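Conserved hypothetical protein (Nitrosomonas europaea, PDB 1XFS) is of unknown function but belongs to the AHA1 family, whose members resemble the C-terminal domain of activators of the Hsp90 ATPase. Local coordinates at residues P41-I46 with Q64-N69. Sequence-based numbering, arbitrary orientation.
Sequences PKPWSI and QDPEGN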
ATOM      1  N   PRO A  41       6.529 -14.674  18.729  1.00 19.93           N
ATOM      2  CA  PRO A  41       6.819 -15.952  19.380  1.00 21.28           C
ATOM      3  C   PRO A  41       7.701 -15.777  20.607  1.00 22.81           C
ATOM      4  O   PRO A  41       8.760 -15.158  20.530  1.00 22.06           O
ATOM      5  CB  PRO A  41       7.507 -16.745  18.275  1.00 21.54           C
ATOM      6  CG  PRO A  41       8.251 -15.677  17.530  1.00 22.79           C
ATOM      7  CD  PRO A  41       7.226 -14.571  17.435  1.00 20.04           C
ATOM      8  N   LYS A  42       7.249 -16.310  21.739  1.00 23.55           N
ATOM      9  CA  LYS A  42       8.006 -16.230  22.982  1.00 27.44           C
ATOM     10  C   LYS A  42       9.370 -16.868  22.735  1.00 27.48           C
ATOM     11  O   LYS A  42       9.514 -17.695  21.834  1.00 28.24           O
ATOM     12  CB  LYS A  42       7.272 -16.969  24.099  1.00 28.01           C
ATOM     13  CG  LYS A  42       5.862 -16.464  24.350  1.00 32.71           C
ATOM     14  CD  LYS A  42       5.194 -17.201  25.498  1.00 34.88           C
ATOM     15  CE  LYS A  42       3.807 -16.637  25.766  1.00 37.51           C
ATOM     16  NZ  LYS A  42       3.128 -17.312  26.906  1.00 38.00           N
ATOM     17  N   PRO A  43      10.380 -16.525  23.552  1.00 28.75           N
ATOM     18  CA  PRO A  43      10.343 -15.571  24.666  1.00 28.35           C
ATOM     19  C   PRO A  43      10.173 -14.106  24.275  1.00 28.27           C
ATOM     20  O   PRO A  43      10.102 -13.233  25.144  1.00 27.94           O
ATOM     21  CB  PRO A  43      11.667 -15.836  25.379  1.00 28.42           C
ATOM     22  CG  PRO A  43      12.576 -16.169  24.246  1.00 29.74           C
ATOM     23  CD  PRO A  43      11.727 -17.107  23.416  1.00 30.30           C
ATOM     24  N   TRP A  44      10.116 -13.830  22.975  1.00 27.01           N
ATOM     25  CA  TRP A  44       9.931 -12.457  22.509  1.00 25.73           C
ATOM     26  C   TRP A  44       8.618 -11.929  23.056  1.00 24.49           C
ATOM     27  O   TRP A  44       7.734 -12.704  23.417  1.00 24.72           O
ATOM     28  CB  TRP A  44       9.887 -12.400  20.980  1.00 27.11           C
ATOM     29  CG  TRP A  44      11.205 -12.576  20.318  1.00 28.10           C
ATOM     30  CD1 TRP A  44      12.021 -13.666  20.387  1.00 28.95           C
ATOM     31  CD2 TRP A  44      11.856 -11.638  19.455  1.00 28.41           C
ATOM     32  NE1 TRP A  44      13.140 -13.468  19.616  1.00 28.67           N
ATOM     33  CE2 TRP A  44      13.065 -12.230  19.032  1.00 28.75           C
ATOM     34  CE3 TRP A  44      11.534 -10.353  18.996  1.00 28.46           C
ATOM     35  CZ2 TRP A  44      13.957 -11.583  18.170  1.00 28.99           C
ATOM     36  CZ3 TRP A  44      12.420  -9.707  18.139  1.00 28.93           C
ATOM     37  CH2 TRP A  44      13.618 -10.325  17.734  1.00 29.26           C
ATOM     38  N   SER A  45       8.488 -10.608  23.111  1.00 21.55           N
ATOM     39  CA  SER A  45       7.272  -9.999  23.619  1.00 21.08           C
ATOM     40  C   SER A  45       6.998  -8.667  22.935  1.00 20.98           C
ATOM     41  O   SER A  45       7.819  -8.177  22.157  1.00 19.99           O
ATOM     42  CB  SER A  45       7.385  -9.784  25.130  1.00 21.18           C
ATOM     43  OG  SER A  45       8.491  -8.949  25.439  1.00 22.99           O
ATOM     44  N   ILE A  46       5.836  -8.090  23.223  1.00 21.45           N
ATOM     45  CA  ILE A  46       5.453  -6.804  22.649  1.00 21.78           C
ATOM     46  C   ILE A  46       5.378  -5.750  23.744  1.00 21.61           C
ATOM     47  O   ILE A  46       4.619  -5.891  24.703  1.00 23.27           O
ATOM     48  CB  ILE A  46       4.091  -6.890  21.945  1.00 21.97           C
ATOM     49  CG1 ILE A  46       4.175  -7.884  20.783  1.00 22.84           C
ATOM     50  CG2 ILE A  46       3.675  -5.509  21.445  1.00 22.12           C
ATOM     51  CD1 ILE A  46       2.894  -8.030  20.003  1.00 26.56           C
ATOM     52  N   GLN A  64      10.326  -6.767  21.549  1.00 18.45           N
ATOM     53  CA  GLN A  64      11.478  -6.882  22.433  1.00 17.69           C
ATOM     54  C   GLN A  64      11.998  -8.312  22.358  1.00 17.07           C
ATOM     55  O   GLN A  64      11.239  -9.271  22.541  1.00 17.83           O
ATOM     56  CB  GLN A  64      11.086  -6.545  23.873  1.00 20.34           C
ATOM     57  CG  GLN A  64      12.258  -6.512  24.842  1.00 20.86           C
ATOM     58  CD  GLN A  64      11.846  -6.152  26.262  1.00 23.68           C
ATOM     59  OE1 GLN A  64      11.365  -5.048  26.523  1.00 25.68           O
ATOM     60  NE2 GLN A  64      12.022  -7.093  27.185  1.00 24.32           N
ATOM     61  N   ASP A  65      13.287  -8.456  22.067  1.00 17.15           N
ATOM     62  CA  ASP A  65      13.883  -9.784  21.969  1.00 18.11           C
ATOM     63  C   ASP A  65      14.326 -10.256  23.352  1.00 19.22           C
ATOM     64  O   ASP A  65      14.268  -9.495  24.317  1.00 17.21           O
ATOM     65  CB  ASP A  65      15.070  -9.791  20.989  1.00 20.08           C
ATOM     66  CG  ASP A  65      16.190  -8.845  21.387  1.00 19.68           C
ATOM     67  OD1 ASP A  65      16.334  -8.548  22.581  1.00 18.00           O
ATOM     68  OD2 ASP A  65      16.944  -8.415  20.489  1.00 23.73           O
ATOM     69  N   PRO A  66      14.753 -11.524  23.477  1.00 20.00           N
ATOM     70  CA  PRO A  66      15.184 -12.015  24.789  1.00 21.12           C
ATOM     71  C   PRO A  66      16.384 -11.267  25.351  1.00 20.34           C
ATOM     72  O   PRO A  66      16.637 -11.299  26.556  1.00 20.05           O
ATOM     73  CB  PRO A  66      15.466 -13.496  24.530  1.00 22.90           C
ATOM     74  CG  PRO A  66      15.872 -13.516  23.092  1.00 24.70           C
ATOM     75  CD  PRO A  66      14.880 -12.576  22.456  1.00 23.57           C
ATOM     76  N   GLU A  67      17.117 -10.586  24.479  1.00 19.23           N
ATOM     77  CA  GLU A  67      18.291  -9.828  24.901  1.00 21.21           C
ATOM     78  C   GLU A  67      17.897  -8.482  25.511  1.00 21.18           C
ATOM     79  O   GLU A  67      18.728  -7.795  26.108  1.00 21.41           O
ATOM     80  CB  GLU A  67      19.227  -9.616  23.711  1.00 24.38           C
ATOM     81  CG  GLU A  67      19.942 -10.892  23.275  1.00 29.30           C
ATOM     82  CD  GLU A  67      20.519 -10.793  21.879  1.00 32.28           C
ATOM     83  OE1 GLU A  67      19.729 -10.751  20.911  1.00 36.77           O
ATOM     84  OE2 GLU A  67      21.760 -10.758  21.743  1.00 35.42           O
ATOM     85  N   GLY A  68      16.629  -8.114  25.361  1.00 19.16           N
ATOM     86  CA  GLY A  68      16.156  -6.861  25.922  1.00 22.31           C
ATOM     87  C   GLY A  68      16.110  -5.713  24.936  1.00 22.30           C
ATOM     88  O   GLY A  68      15.719  -4.601  25.293  1.00 23.72           O
ATOM     89  N   ASN A  69      16.513  -5.972  23.697  1.00 21.59           N
ATOM     90  CA  ASN A  69      16.509  -4.937  22.669  1.00 21.20           C
ATOM     91  C   ASN A  69      15.094  -4.694  22.163  1.00 19.66           C
ATOM     92  O   ASN A  69      14.325  -5.635  21.965  1.00 17.21           O
ATOM     93  CB  ASN A  69      17.399  -5.348  21.494  1.00 22.96           C
ATOM     94  CG  ASN A  69      18.828  -5.617  21.913  1.00 25.77           C
ATOM     95  OD1 ASN A  69      19.473  -4.768  22.525  1.00 26.75           O
ATOM     96  ND2 ASN A  69      19.330  -6.803  21.588  1.00 27.08           N
TER
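Ser45 and Gln64 form an antiparallel, hydrogen-bonded pair where strand 45-51, outermost in the sheet within this chain, begins and strand 58-64 ends. Ser45 N donates to Gln64 O (3.1 Å) and Gln64 N to Ser45 O (2.9 Å). Both side chains leave the sheet on one face, where Ser45 OG lies beside Gln64 CB; the extended Gln64 side chain carries OE1 on to a hydrogen bond with Lys70 NZ.

Past this pair the segments hold together through Trp44. With CG anti to its carbonyl carbon (chi1 -74°), the indole reaches across to the 64-69 segment and lays one face against Asp65 and Pro66. Asp65 CB sits 3.5 Å from the centroid of the six-membered ring, a CH-pi contact, while Pro66 CD makes a second over the five-membered ring, displaced toward its rim. An alanine in place of Trp44 would probably leave Asp65 CB and Pro66 CD without the ring they pack on, and the turn less firmly fixed to its neighbour. Pro43, after a cis peptide bond, adds CG against Pro66 CB at 3.9 Å.

The Asp65 carboxylate, its plane 86° from the indole, turns back into its own loop: OD1 accepts from Asn69 N (2.8 Å) and OD2, by its syn lone pair, from Asn69 ND2. This braces the type I turn 65-68, where Gly68 has a positive phi that suits glycine.

The contact thus fastens the start of strand 45-51 to the hairpin loop between strands 58-64 and 70-81, at the margin of the antiparallel sheet of a Bet v 1-like (helix-grip) fold. Just before it, Pro41 rests on Thr155 and Thr156 of the long helix 149-167, and Lys42 N bonds Gln159 OE1.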